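Local coordinates for 4-hydroxythreonine-4-phosphate dehydrogenase (Legionella pneumophila subsp. pneumophila, PDB 6XMY), which probably catalyses the NAD(P)-dependent oxidation of 4-(phosphooxy)-L-threonine, a step in the biosynthesis of pyridoxine 5'-phosphate, at residues V151-A156 against A283-L288; L155-M160 against P273-A278; G279-V284 against K310-S315; I293-D298 against L317-M322. All blocks are in the same frame, centred on the assembly; numbering follows the deposited sequence.

The four contacts show how adjoining strands, a loop and a helix start together frame neighbouring substrate and NAD sites. Along the chain, contacts 1 and 2 open on strand 152-156; contact 2 closes on helix 268-279, contact 3 opens in the loop that follows, and contact 1 closes on strand 284-288. Contact 4 then opens on strand 294-297, the sheet neighbour of 284-288, and both contact 3 and contact 4 finish on helix 314-328. The centres of contacts 1 and 4 lie about 9 Å apart, those of contacts 1 and 3 about 15 Å. Contacts 1 and 4 share a bound sulfate among predicted substrate residues, whereas contact 3 holds the adenine of NAD.

Contact 1. Residues V151-A156 against A283-L288; sequences VVMMLA and AVNITL. With SO4 (sulfate ion), chain C.
Strands 152-156 and 284-288 run antiparallel, their axes 4.7 Å apart at closest approach and their directions 149° apart, and the hydrogen-bonded pairs Val152 with Leu288, Met154 with Ile286 and Ala156 with Val284 each exchange two backbone bonds. Among these, Ile286 N to Met154 O is 2.8 Å long and nearly straight at 175°. The side chains of these three pairs share one face. There Met154 and Ile286 lie side by side, pointing the same way, and the bend at the end of the methionine brings its CE to 3.7 Å from Ile286 CG2. Leu288 leans over the base of the same methionine, its CD1 lying 4.1 Å from Met154 CB. Helix 180-197 packs on Val152, Met154 and Leu288 of this face, and helix 314-328 on Val284.

The other face carries Met153, Leu155, Asn285 and Thr287. Leu155 CD1 packs against Asn285 CB at 3.8 Å, while Met153 crosses the asparagine at about a right angle, with CG 3.6 Å from Asn285 OD1. Asn285 CG stands anti to the backbone N (chi1 164°), which carries the amide off the sheet until ND2 donates to sulfate O1 at 2.9 Å. Met153 CE touches the same anion, which His138, Thr139 and Arg294 also bind. Asn285 is a predicted substrate ligand, so this antiparallel pair, apolar on one face and on the other presenting Asn285 and Met153 to the anion, is consistent with the floor of a PdxA substrate pocket.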
loop_
_atom_site.group_PDB
_atom_site.type_symbol
_atom_site.label_atom_id
_atom_site.label_comp_id
_atom_site.label_asym_id
_atom_site.label_seq_id
_atom_site.Cartn_x
_atom_site.Cartn_y
_atom_site.Cartn_z
ATOM N N VAL A 151 12.223 0.625 -3.496
ATOM C CA VAL A 151 10.815 0.380 -3.743
ATOM C C VAL A 151 10.116 1.731 -3.722
ATOM O O VAL A 151 10.656 2.732 -3.241
ATOM C CB VAL A 151 10.194 -0.571 -2.709
ATOM C CG1 VAL A 151 10.926 -1.905 -2.704
ATOM C CG2 VAL A 151 10.218 0.077 -1.344
ATOM N N VAL A 152 8.910 1.763 -4.270
ATOM C CA VAL A 152 8.170 3.010 -4.396
ATOM C C VAL A 152 6.759 2.790 -3.876
ATOM O O VAL A 152 6.075 1.846 -4.290
ATOM C CB VAL A 152 8.123 3.517 -5.849
ATOM C CG1 VAL A 152 7.294 4.807 -5.919
ATOM C CG2 VAL A 152 9.524 3.732 -6.398
ATOM N N MET A 153 6.329 3.659 -2.973
ATOM C CA MET A 153 4.941 3.697 -2.534
ATOM C C MET A 153 4.155 4.572 -3.500
ATOM O O MET A 153 4.489 5.747 -3.703
ATOM C CB MET A 153 4.828 4.272 -1.125
ATOM C CG MET A 153 3.388 4.574 -0.716
ATOM S SD MET A 153 3.219 5.400 0.880
ATOM C CE MET A 153 4.068 4.235 1.945
ATOM N N MET A 154 3.117 4.004 -4.096
ATOM C CA MET A 154 2.267 4.745 -5.016
ATOM C C MET A 154 0.824 4.535 -4.602
ATOM O O MET A 154 0.369 3.396 -4.490
ATOM C CB MET A 154 2.476 4.313 -6.472
ATOM C CG MET A 154 1.648 5.130 -7.450
ATOM S SD MET A 154 1.873 4.632 -9.162
ATOM C CE MET A 154 0.908 3.129 -9.223
ATOM N N LEU A 155 0.113 5.617 -4.342
ATOM C CA LEU A 155 -1.328 5.533 -4.160
ATOM C C LEU A 155 -2.019 5.788 -5.493
ATOM O O LEU A 155 -1.582 6.633 -6.289
ATOM C CB LEU A 155 -1.817 6.497 -3.070
ATOM C CG LEU A 155 -1.792 5.896 -1.649
ATOM C CD1 LEU A 155 -0.364 5.656 -1.153
ATOM C CD2 LEU A 155 -2.569 6.755 -0.657
ATOM N N ALA A 156 -3.087 5.041 -5.744
ATOM C CA ALA A 156 -3.724 5.050 -7.050
ATOM C C ALA A 156 -5.233 5.047 -6.893
ATOM O O ALA A 156 -5.783 4.260 -6.118
ATOM C CB ALA A 156 -3.290 3.827 -7.867
ATOM N N ALA A 283 -9.071 4.405 -3.208
ATOM C CA ALA A 283 -7.651 4.420 -3.514
ATOM C C ALA A 283 -6.935 3.213 -2.922
ATOM O O ALA A 283 -7.337 2.659 -1.890
ATOM C CB ALA A 283 -7.004 5.706 -3.003
ATOM N N VAL A 284 -5.853 2.825 -3.592
ATOM C CA VAL A 284 -5.046 1.667 -3.245
ATOM C C VAL A 284 -3.606 2.125 -3.108
ATOM O O VAL A 284 -3.112 2.897 -3.934
ATOM C CB VAL A 284 -5.139 0.601 -4.352
ATOM C CG1 VAL A 284 -4.228 -0.596 -4.046
ATOM C CG2 VAL A 284 -6.587 0.158 -4.537
ATOM N N ASN A 285 -2.938 1.652 -2.062
ATOM C CA ASN A 285 -1.504 1.822 -1.899
ATOM C C ASN A 285 -0.857 0.586 -2.499
ATOM O O ASN A 285 -1.119 -0.534 -2.051
ATOM C CB ASN A 285 -1.181 1.984 -0.408
ATOM C CG ASN A 285 0.290 1.780 -0.066
ATOM O OD1 ASN A 285 1.170 1.752 -0.935
ATOM N ND2 ASN A 285 0.559 1.630 1.230
ATOM N N ILE A 286 -0.078 0.775 -3.555
ATOM C CA ILE A 286 0.618 -0.327 -4.202
ATOM C C ILE A 286 2.116 -0.092 -4.083
ATOM O O ILE A 286 2.595 1.027 -4.315
ATOM C CB ILE A 286 0.175 -0.517 -5.661
ATOM C CG1 ILE A 286 0.946 -1.676 -6.284
ATOM C CG2 ILE A 286 0.362 0.738 -6.470
ATOM C CD1 ILE A 286 0.394 -2.077 -7.559
ATOM N N THR A 287 2.851 -1.142 -3.709
ATOM C CA THR A 287 4.299 -1.057 -3.605
ATOM C C THR A 287 4.913 -1.510 -4.925
ATOM O O THR A 287 4.645 -2.625 -5.392
ATOM C CB THR A 287 4.822 -1.925 -2.464
ATOM O OG1 THR A 287 4.213 -1.518 -1.234
ATOM C CG2 THR A 287 6.332 -1.789 -2.357
ATOM N N LEU A 288 5.733 -0.649 -5.522
ATOM C CA LEU A 288 6.409 -0.957 -6.774
ATOM C C LEU A 288 7.846 -1.371 -6.499
ATOM O O LEU A 288 8.529 -0.763 -5.669
ATOM C CB LEU A 288 6.423 0.279 -7.674
ATOM C CG LEU A 288 5.088 0.997 -7.805
ATOM C CD1 LEU A 288 5.263 2.226 -8.686
ATOM C CD2 LEU A 288 3.990 0.071 -8.335
HETATM S S SO4 C . 2.906 1.193 4.372
HETATM O O1 SO4 C . 2.382 0.476 3.212
HETATM O O2 SO4 C . 2.664 0.400 5.573
HETATM O O3 SO4 C . 4.350 1.344 4.205
HETATM O O4 SO4 C . 2.279 2.514 4.551
#

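Contact 2. Residues L155-M160 against P273-A278; sequences LACSQM and PVLKYA
Leu275 of helix 268-279 packs on Leu155 and Met160, at the beta hairpin joining strands 152-156 and 161-164, whose connection is closed by the backbone bond from Cys157 N to Met160 O, 3.0 Å. The contact across the segments is chiefly apolar. With CG anti to the backbone N (chi1 -176°), Leu275 reaches straight from the helix, and both of its methyls bear on one atom, Leu155 CB, CD1 and CD2 each at 3.6 Å. Met160 closes over the leucine from the far end of the turn. The two side chains slide past each other in opposite directions, CG of Met160 being 3.9 Å from Leu275 CD1, and the methionine's bent tip goes on to set CE 3.8 Å from Val274 CG1.

Polar groups lie at the margins. Gln159 NE2 comes to 3.3 Å from Ala278 O, but the angle is too poor for a hydrogen bond. Lys276, a predicted substrate ligand, leaves the helix on another side, and its NZ is hydrogen-bonded to Asp298 O. The extended chain of this lysine still grazes the hairpin on its way, where its CE passes 3.9 Å from Leu155 CD2.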
loop_
_atom_site.group_PDB
_atom_site.type_symbol
_atom_site.label_atom_id
_atom_site.label_comp_id
_atom_site.label_asym_id
_atom_site.label_seq_id
_atom_site.Cartn_x
_atom_site.Cartn_y
_atom_site.Cartn_z
ATOM N N LEU A 155 0.113 5.617 -4.342
ATOM C CA LEU A 155 -1.328 5.533 -4.160
ATOM C C LEU A 155 -2.019 5.788 -5.493
ATOM O O LEU A 155 -1.582 6.633 -6.289
ATOM C CB LEU A 155 -1.817 6.497 -3.070
ATOM C CG LEU A 155 -1.792 5.896 -1.649
ATOM C CD1 LEU A 155 -0.364 5.656 -1.153
ATOM C CD2 LEU A 155 -2.569 6.755 -0.657
ATOM N N ALA A 156 -3.087 5.041 -5.744
ATOM C CA ALA A 156 -3.724 5.050 -7.050
ATOM C C ALA A 156 -5.233 5.047 -6.893
ATOM O O ALA A 156 -5.783 4.260 -6.118
ATOM C CB ALA A 156 -3.290 3.827 -7.867
ATOM N N CYS A 157 -5.887 5.931 -7.635
ATOM C CA CYS A 157 -7.335 5.951 -7.766
ATOM C C CYS A 157 -7.648 6.419 -9.182
ATOM O O CYS A 157 -6.743 6.736 -9.957
ATOM C CB CYS A 157 -7.975 6.850 -6.702
ATOM S SG CYS A 157 -7.402 8.580 -6.753
ATOM N N SER A 158 -8.937 6.463 -9.527
ATOM C CA SER A 158 -9.299 6.875 -10.880
ATOM C C SER A 158 -8.871 8.313 -11.173
ATOM O O SER A 158 -8.594 8.650 -12.330
ATOM C CB SER A 158 -10.797 6.697 -11.119
ATOM O OG SER A 158 -11.532 7.668 -10.406
ATOM N N GLN A 159 -8.793 9.167 -10.145
ATOM C CA GLN A 159 -8.457 10.571 -10.371
ATOM C C GLN A 159 -6.973 10.754 -10.653
ATOM O O GLN A 159 -6.590 11.612 -11.463
ATOM C CB GLN A 159 -8.862 11.417 -9.161
ATOM C CG GLN A 159 -10.360 11.557 -8.931
ATOM C CD GLN A 159 -10.954 10.431 -8.094
ATOM O OE1 GLN A 159 -10.291 9.430 -7.808
ATOM N NE2 GLN A 159 -12.212 10.594 -7.695
ATOM N N MET A 160 -6.122 9.973 -9.994
ATOM C CA MET A 160 -4.695 10.256 -10.062
ATOM C C MET A 160 -3.907 9.108 -9.454
ATOM O O MET A 160 -4.432 8.288 -8.695
ATOM C CB MET A 160 -4.356 11.556 -9.320
ATOM C CG MET A 160 -4.681 11.497 -7.831
ATOM S SD MET A 160 -4.378 13.038 -6.953
ATOM C CE MET A 160 -5.668 14.085 -7.651
ATOM N N PRO A 273 -2.492 14.024 1.066
ATOM C CA PRO A 273 -3.752 14.713 1.404
ATOM C C PRO A 273 -4.664 14.941 0.206
ATOM O O PRO A 273 -5.871 14.685 0.297
ATOM C CB PRO A 273 -3.271 16.018 2.055
ATOM C CG PRO A 273 -1.957 15.655 2.662
ATOM C CD PRO A 273 -1.328 14.722 1.655
ATOM N N VAL A 274 -4.132 15.429 -0.918
ATOM C CA VAL A 274 -4.977 15.646 -2.094
ATOM C C VAL A 274 -5.540 14.324 -2.595
ATOM O O VAL A 274 -6.727 14.219 -2.925
ATOM C CB VAL A 274 -4.209 16.389 -3.207
ATOM C CG1 VAL A 274 -4.934 16.229 -4.549
ATOM C CG2 VAL A 274 -4.051 17.867 -2.879
ATOM N N LEU A 275 -4.694 13.296 -2.684
ATOM C CA LEU A 275 -5.162 12.023 -3.221
ATOM C C LEU A 275 -6.282 11.447 -2.365
ATOM O O LEU A 275 -7.312 11.007 -2.887
ATOM C CB LEU A 275 -4.005 11.034 -3.376
ATOM C CG LEU A 275 -4.395 9.696 -4.026
ATOM C CD1 LEU A 275 -3.305 9.186 -4.947
ATOM C CD2 LEU A 275 -4.768 8.640 -2.974
ATOM N N LYS A 276 -6.114 11.475 -1.038
ATOM C CA LYS A 276 -7.150 10.921 -0.176
ATOM C C LYS A 276 -8.390 11.797 -0.157
ATOM O O LYS A 276 -9.506 11.281 -0.045
ATOM C CB LYS A 276 -6.604 10.669 1.229
ATOM C CG LYS A 276 -5.548 9.562 1.254
ATOM C CD LYS A 276 -5.176 9.150 2.666
ATOM C CE LYS A 276 -4.021 8.184 2.663
ATOM N NZ LYS A 276 -3.788 7.642 4.038
ATOM N N TYR A 277 -8.222 13.114 -0.294
ATOM C CA TYR A 277 -9.392 13.975 -0.398
ATOM C C TYR A 277 -10.218 13.604 -1.623
ATOM O O TYR A 277 -11.454 13.546 -1.564
ATOM C CB TYR A 277 -8.944 15.434 -0.465
ATOM C CG TYR A 277 -10.084 16.419 -0.449
ATOM C CD1 TYR A 277 -10.682 16.799 0.751
ATOM C CD2 TYR A 277 -10.574 16.964 -1.630
ATOM C CE1 TYR A 277 -11.727 17.704 0.774
ATOM C CE2 TYR A 277 -11.610 17.876 -1.616
ATOM C CZ TYR A 277 -12.190 18.235 -0.413
ATOM O OH TYR A 277 -13.229 19.141 -0.391
ATOM N N ALA A 278 -9.545 13.322 -2.739
ATOM C CA ALA A 278 -10.239 12.975 -3.974
ATOM C C ALA A 278 -10.796 11.553 -3.956
ATOM O O ALA A 278 -11.877 11.311 -4.506
ATOM C CB ALA A 278 -9.298 13.143 -5.164
#

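Contact 3. Residues G279-V284 against K310-S315. With NAD (nicotinamide-adenine-dinucleotide), chain B.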
loop_
_atom_site.group_PDB
_atom_site.type_symbol
_atom_site.label_atom_id
_atom_site.label_comp_id
_atom_site.label_asym_id
_atom_site.label_seq_id
_atom_site.Cartn_x
_atom_site.Cartn_y
_atom_site.Cartn_z
ATOM N N GLY A 279 -10.085 10.598 -3.352
ATOM C CA GLY A 279 -10.453 9.204 -3.547
ATOM C C GLY A 279 -10.275 8.251 -2.384
ATOM O O GLY A 279 -10.045 7.062 -2.605
ATOM N N PHE A 280 -10.435 8.742 -1.153
ATOM C CA PHE A 280 -10.167 7.950 0.051
ATOM C C PHE A 280 -10.780 6.553 -0.000
ATOM O O PHE A 280 -10.123 5.567 0.349
ATOM C CB PHE A 280 -10.698 8.711 1.268
ATOM C CG PHE A 280 -10.324 8.102 2.594
ATOM C CD1 PHE A 280 -11.302 7.800 3.523
ATOM C CD2 PHE A 280 -9.002 7.873 2.921
ATOM C CE1 PHE A 280 -10.966 7.259 4.751
ATOM C CE2 PHE A 280 -8.659 7.338 4.144
ATOM C CZ PHE A 280 -9.641 7.028 5.059
ATOM N N ASN A 281 -12.045 6.440 -0.409
ATOM C CA ASN A 281 -12.738 5.152 -0.338
ATOM C C ASN A 281 -12.552 4.286 -1.575
ATOM O O ASN A 281 -13.169 3.219 -1.668
ATOM C CB ASN A 281 -14.216 5.346 -0.004
ATOM C CG ASN A 281 -14.413 5.967 1.356
ATOM O OD1 ASN A 281 -13.895 5.469 2.359
ATOM N ND2 ASN A 281 -15.140 7.070 1.399
ATOM N N GLU A 282 -11.715 4.700 -2.519
ATOM C CA GLU A 282 -11.416 3.876 -3.681
ATOM C C GLU A 282 -9.929 3.663 -3.897
ATOM O O GLU A 282 -9.562 2.799 -4.702
ATOM C CB GLU A 282 -12.002 4.499 -4.958
ATOM C CG GLU A 282 -11.198 5.694 -5.455
ATOM C CD GLU A 282 -11.503 6.067 -6.894
ATOM O OE1 GLU A 282 -12.217 7.070 -7.107
ATOM O OE2 GLU A 282 -11.024 5.361 -7.810
ATOM N N ALA A 283 -9.071 4.405 -3.208
ATOM C CA ALA A 283 -7.651 4.420 -3.514
ATOM C C ALA A 283 -6.935 3.213 -2.922
ATOM O O ALA A 283 -7.337 2.659 -1.890
ATOM C CB ALA A 283 -7.004 5.706 -3.003
ATOM N N VAL A 284 -5.853 2.825 -3.592
ATOM C CA VAL A 284 -5.046 1.667 -3.245
ATOM C C VAL A 284 -3.606 2.125 -3.108
ATOM O O VAL A 284 -3.112 2.897 -3.934
ATOM C CB VAL A 284 -5.139 0.601 -4.352
ATOM C CG1 VAL A 284 -4.228 -0.596 -4.046
ATOM C CG2 VAL A 284 -6.587 0.158 -4.537
ATOM N N LYS A 310 -19.004 0.335 11.011
ATOM C CA LYS A 310 -19.011 1.703 10.500
ATOM C C LYS A 310 -18.012 1.949 9.385
ATOM O O LYS A 310 -18.252 2.812 8.536
ATOM C CB LYS A 310 -18.747 2.714 11.627
ATOM C CG LYS A 310 -19.936 2.929 12.549
ATOM C CD LYS A 310 -21.189 3.246 11.736
ATOM C CE LYS A 310 -22.246 3.959 12.563
ATOM N NZ LYS A 310 -22.722 3.140 13.707
ATOM N N ALA A 311 -16.905 1.220 9.369
ATOM C CA ALA A 311 -15.856 1.431 8.386
ATOM C C ALA A 311 -16.338 1.121 6.973
ATOM O O ALA A 311 -17.153 0.222 6.738
ATOM C CB ALA A 311 -14.656 0.549 8.716
ATOM N N ASN A 312 -15.794 1.874 6.028
ATOM C CA ASN A 312 -16.089 1.707 4.618
ATOM C C ASN A 312 -15.102 0.700 4.040
ATOM O O ASN A 312 -13.888 0.921 4.135
ATOM C CB ASN A 312 -15.923 3.049 3.922
ATOM C CG ASN A 312 -16.466 3.050 2.516
ATOM O OD1 ASN A 312 -16.219 2.127 1.750
ATOM N ND2 ASN A 312 -17.212 4.094 2.166
ATOM N N PRO A 313 -15.561 -0.419 3.473
ATOM C CA PRO A 313 -14.637 -1.407 2.897
ATOM C C PRO A 313 -14.173 -1.091 1.486
ATOM O O PRO A 313 -13.560 -1.954 0.855
ATOM C CB PRO A 313 -15.494 -2.682 2.888
ATOM C CG PRO A 313 -16.868 -2.144 2.557
ATOM C CD PRO A 313 -16.967 -0.840 3.338
ATOM N N GLY A 314 -14.435 0.117 0.981
ATOM C CA GLY A 314 -14.152 0.414 -0.414
ATOM C C GLY A 314 -12.685 0.305 -0.777
ATOM O O GLY A 314 -12.341 -0.232 -1.838
ATOM N N SER A 315 -11.799 0.810 0.086
ATOM C CA SER A 315 -10.370 0.726 -0.208
ATOM C C SER A 315 -9.885 -0.721 -0.205
ATOM O O SER A 315 -9.136 -1.131 -1.099
ATOM C CB SER A 315 -9.559 1.562 0.776
ATOM O OG SER A 315 -8.182 1.468 0.467
HETATM P PA NAD B . -6.579 6.192 10.086
HETATM O O1A NAD B . -6.623 5.114 11.151
HETATM O O2A NAD B . -6.979 6.084 8.630
HETATM O O5B NAD B . -7.711 7.291 10.777
HETATM C C5B NAD B . -7.869 8.441 9.980
HETATM C C4B NAD B . -9.361 8.810 9.885
HETATM O O4B NAD B . -9.968 7.992 8.857
HETATM C C3B NAD B . -10.059 8.475 11.233
HETATM O O3B NAD B . -11.030 9.490 11.416
HETATM C C2B NAD B . -10.668 7.070 10.949
HETATM O O2B NAD B . -11.837 6.824 11.674
HETATM C C1B NAD B . -11.028 7.221 9.437
HETATM N N9A NAD B . -10.973 5.958 8.708
HETATM C C8A NAD B . -9.868 5.146 8.398
HETATM N N7A NAD B . -10.205 4.080 7.693
HETATM C C5A NAD B . -11.576 4.188 7.508
HETATM C C6A NAD B . -12.518 3.373 6.849
HETATM N N6A NAD B . -12.112 2.242 6.214
HETATM N N1A NAD B . -13.837 3.727 6.828
HETATM C C2A NAD B . -14.185 4.882 7.474
HETATM N N3A NAD B . -13.408 5.754 8.145
HETATM C C4A NAD B . -12.087 5.364 8.138
HETATM O O3 NAD B . -5.054 6.736 10.156
HETATM P PN NAD B . -4.324 7.525 11.320
HETATM O O1N NAD B . -3.336 8.529 10.778
HETATM O O2N NAD B . -5.246 7.700 12.481
HETATM O O5D NAD B . -3.173 6.328 11.947
HETATM C C5D NAD B . -3.744 5.252 12.616
HETATM C C4D NAD B . -2.736 4.102 12.556
HETATM O O4D NAD B . -2.841 3.497 11.242
HETATM C C3D NAD B . -1.271 4.648 12.674
HETATM O O3D NAD B . -0.557 3.674 13.380
HETATM C C2D NAD B . -0.808 4.714 11.201
HETATM O O2D NAD B . 0.566 4.519 11.007
HETATM C C1D NAD B . -1.525 3.427 10.707
HETATM N N1N NAD B . -1.674 3.410 9.212
HETATM C C2N NAD B . -1.399 2.214 8.604
HETATM C C3N NAD B . -1.514 2.089 7.217
HETATM C C7N NAD B . -1.206 0.747 6.668
HETATM O O7N NAD B . -0.923 -0.194 7.411
HETATM N N7N NAD B . -1.282 0.607 5.297
HETATM C C4N NAD B . -1.911 3.195 6.442
HETATM C C5N NAD B . -2.198 4.404 7.100
HETATM C C6N NAD B . -2.067 4.507 8.500
HETATM O O HOH W 1 -12.566 2.621 2.241
#
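Asn312 lays its side chain against Asn281, atom by atom. Its CB, 3.5 Å from Asn281 OD1, also stands 3.6 Å from N1A of NAD, between loop and adenine. CG follows anti to the backbone N (chi1 -169°), which swings the amide over that of Asn281; the two planes are only 11° apart and stacked, with Asn312 ND2 resting 3.5 Å from Asn281 CG. At the other tip, OD1 turns back to accept from Gly314 N at 2.8 Å, an Asx turn that leads into helix 314-328.

The backbone of Asn312 meanwhile reads the adenine edge. Its N donates to N1A at 2.8 Å and 173°, and its O accepts from N6A, a pair of bonds that resembles base pairing and suits adenine. Phe280 comes to the same base with its own ring edge, CZ lying 3.8 Å from NAD C8A. One water accepts from Ser315 N and lies within hydrogen-bonding reach of Asn281 OD1 and Asn312 O.

Beyond the stack, Ser315 OG lies 2.8 Å from Ala283 O and is also bonded to Asp298 N. The first turn of helix 314-328 is thus moored to the loop that joins helix 268-279 to strand 284-288, beside Asp298, which follows Val297 in the chain.

Contact 4. Residues I293-D298 against L317-M322; sequences IRTSVD and LAAVKM. With SO4 (sulfate ion), chain C.
Thr295 reaches from strand 294-297 onto helix 314-328, its OG1 donating to Ala319 O at 2.8 Å. This is a strand-helix contact of an alpha/beta fold: the helix lies along the strand on one face of the sheet and runs nearly antiparallel to it, 169° between their directions, with the short axes 7.2 Å apart. The carbonyl is approached from above its plane, 53° out of it, so the hydroxyl adds its bond from the flank of the helix. A chi1 of 63° sets OG1 between the backbone N and carbonyl carbon, leaving CG2 turned toward Met322, whose CG is 4.3 Å away.

Ala319 is the other point of close approach. Its small CB lets the helix settle near the strand and lies 3.6 Å from Ser296 O. Val119 of the neighbouring strand 117-120 touches both Thr295 and Ala319.

Arg294 and Ser296 point to the opposite face, toward the ligands. Ser296, an NAD-binding residue, makes a weak bond to the nicotinamide amide and donates through OG to Val297 O, in the carbonyl plane and on a lone pair. Arg294, a predicted substrate ligand, is also held by Thr287 and Thr120. Its guanidinium meets the sulfate edge-on: NH1 and NH2 converge on the single oxygen O1, at 3.0 and 2.9 Å.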
loop_
_atom_site.group_PDB
_atom_site.type_symbol
_atom_site.label_atom_id
_atom_site.label_comp_id
_atom_site.label_asym_id
_atom_site.label_seq_id
_atom_site.Cartn_x
_atom_site.Cartn_y
_atom_site.Cartn_z
ATOM N N ILE A 293 3.616 -8.997 -6.042
ATOM C CA ILE A 293 2.595 -7.958 -6.061
ATOM C C ILE A 293 2.147 -7.733 -4.626
ATOM O O ILE A 293 1.825 -8.689 -3.910
ATOM C CB ILE A 293 1.402 -8.402 -6.918
ATOM C CG1 ILE A 293 1.823 -8.629 -8.369
ATOM C CG2 ILE A 293 0.259 -7.413 -6.785
ATOM C CD1 ILE A 293 0.874 -9.528 -9.118
ATOM N N ARG A 294 2.140 -6.474 -4.194
ATOM C CA ARG A 294 1.602 -6.131 -2.883
ATOM C C ARG A 294 0.784 -4.859 -3.001
ATOM O O ARG A 294 1.309 -3.819 -3.412
ATOM C CB ARG A 294 2.702 -5.958 -1.829
ATOM C CG ARG A 294 2.151 -5.544 -0.461
ATOM C CD ARG A 294 2.335 -4.054 -0.222
ATOM N NE ARG A 294 1.612 -3.580 0.962
ATOM C CZ ARG A 294 1.888 -2.448 1.609
ATOM N NH1 ARG A 294 2.899 -1.685 1.215
ATOM N NH2 ARG A 294 1.169 -2.091 2.667
ATOM N N THR A 295 -0.493 -4.943 -2.641
ATOM C CA THR A 295 -1.360 -3.779 -2.527
ATOM C C THR A 295 -1.823 -3.640 -1.085
ATOM O O THR A 295 -1.588 -4.509 -0.235
ATOM C CB THR A 295 -2.571 -3.883 -3.462
ATOM O OG1 THR A 295 -3.372 -5.005 -3.073
ATOM C CG2 THR A 295 -2.124 -4.049 -4.904
ATOM N N SER A 296 -2.523 -2.539 -0.828
ATOM C CA SER A 296 -2.876 -2.173 0.532
ATOM C C SER A 296 -4.058 -1.220 0.516
ATOM O O SER A 296 -4.274 -0.475 -0.450
ATOM C CB SER A 296 -1.684 -1.509 1.213
ATOM O OG SER A 296 -1.988 -1.164 2.550
ATOM N N VAL A 297 -4.787 -1.217 1.637
ATOM C CA VAL A 297 -5.714 -0.129 1.896
ATOM C C VAL A 297 -4.945 1.182 1.972
ATOM O O VAL A 297 -3.731 1.213 2.202
ATOM C CB VAL A 297 -6.496 -0.360 3.196
ATOM C CG1 VAL A 297 -7.411 -1.563 3.060
ATOM C CG2 VAL A 297 -5.540 -0.489 4.382
ATOM N N ASP A 298 -5.672 2.284 1.778
ATOM C CA ASP A 298 -5.106 3.629 1.854
ATOM C C ASP A 298 -5.449 4.317 3.169
ATOM O O ASP A 298 -5.519 5.550 3.232
ATOM C CB ASP A 298 -5.556 4.485 0.671
ATOM C CG ASP A 298 -6.986 4.945 0.804
ATOM O OD1 ASP A 298 -7.771 4.274 1.505
ATOM O OD2 ASP A 298 -7.326 6.003 0.228
ATOM N N LEU A 317 -11.655 -3.393 -0.866
ATOM C CA LEU A 317 -12.178 -4.053 -2.060
ATOM C C LEU A 317 -11.394 -3.640 -3.294
ATOM O O LEU A 317 -11.063 -4.482 -4.140
ATOM C CB LEU A 317 -13.667 -3.751 -2.230
ATOM C CG LEU A 317 -14.611 -4.461 -1.261
ATOM C CD1 LEU A 317 -15.991 -3.790 -1.273
ATOM C CD2 LEU A 317 -14.731 -5.933 -1.627
ATOM N N ALA A 318 -11.081 -2.348 -3.412
ATOM C CA ALA A 318 -10.260 -1.873 -4.519
ATOM C C ALA A 318 -8.862 -2.483 -4.485
ATOM O O ALA A 318 -8.302 -2.823 -5.538
ATOM C CB ALA A 318 -10.186 -0.346 -4.495
ATOM N N ALA A 319 -8.284 -2.647 -3.287
ATOM C CA ALA A 319 -6.933 -3.198 -3.179
ATOM C C ALA A 319 -6.891 -4.659 -3.603
ATOM O O ALA A 319 -5.945 -5.090 -4.275
ATOM C CB ALA A 319 -6.412 -3.053 -1.751
ATOM N N VAL A 320 -7.906 -5.431 -3.215
ATOM C CA VAL A 320 -8.001 -6.823 -3.639
ATOM C C VAL A 320 -8.202 -6.904 -5.146
ATOM O O VAL A 320 -7.560 -7.710 -5.831
ATOM C CB VAL A 320 -9.125 -7.537 -2.868
ATOM C CG1 VAL A 320 -9.320 -8.948 -3.415
ATOM C CG2 VAL A 320 -8.811 -7.585 -1.368
ATOM N N LYS A 321 -9.080 -6.063 -5.694
ATOM C CA LYS A 321 -9.321 -6.111 -7.132
ATOM C C LYS A 321 -8.079 -5.716 -7.919
ATOM O O LYS A 321 -7.776 -6.319 -8.958
ATOM C CB LYS A 321 -10.522 -5.237 -7.490
ATOM C CG LYS A 321 -11.834 -5.842 -7.018
ATOM C CD LYS A 321 -13.004 -4.896 -7.213
ATOM C CE LYS A 321 -14.084 -5.160 -6.171
ATOM N NZ LYS A 321 -15.352 -4.425 -6.451
ATOM N N MET A 322 -7.329 -4.726 -7.437
ATOM C CA MET A 322 -6.109 -4.342 -8.140
ATOM C C MET A 322 -5.075 -5.460 -8.095
ATOM O O MET A 322 -4.426 -5.753 -9.107
ATOM C CB MET A 322 -5.539 -3.047 -7.561
ATOM C CG MET A 322 -4.281 -2.600 -8.270
ATOM S SD MET A 322 -3.663 -1.013 -7.717
ATOM C CE MET A 322 -5.022 0.056 -8.188
HETATM S S SO4 C . 2.906 1.193 4.372
HETATM O O1 SO4 C . 2.382 0.476 3.212
HETATM O O2 SO4 C . 2.664 0.400 5.573
HETATM O O3 SO4 C . 4.350 1.344 4.205
HETATM O O4 SO4 C . 2.279 2.514 4.551
#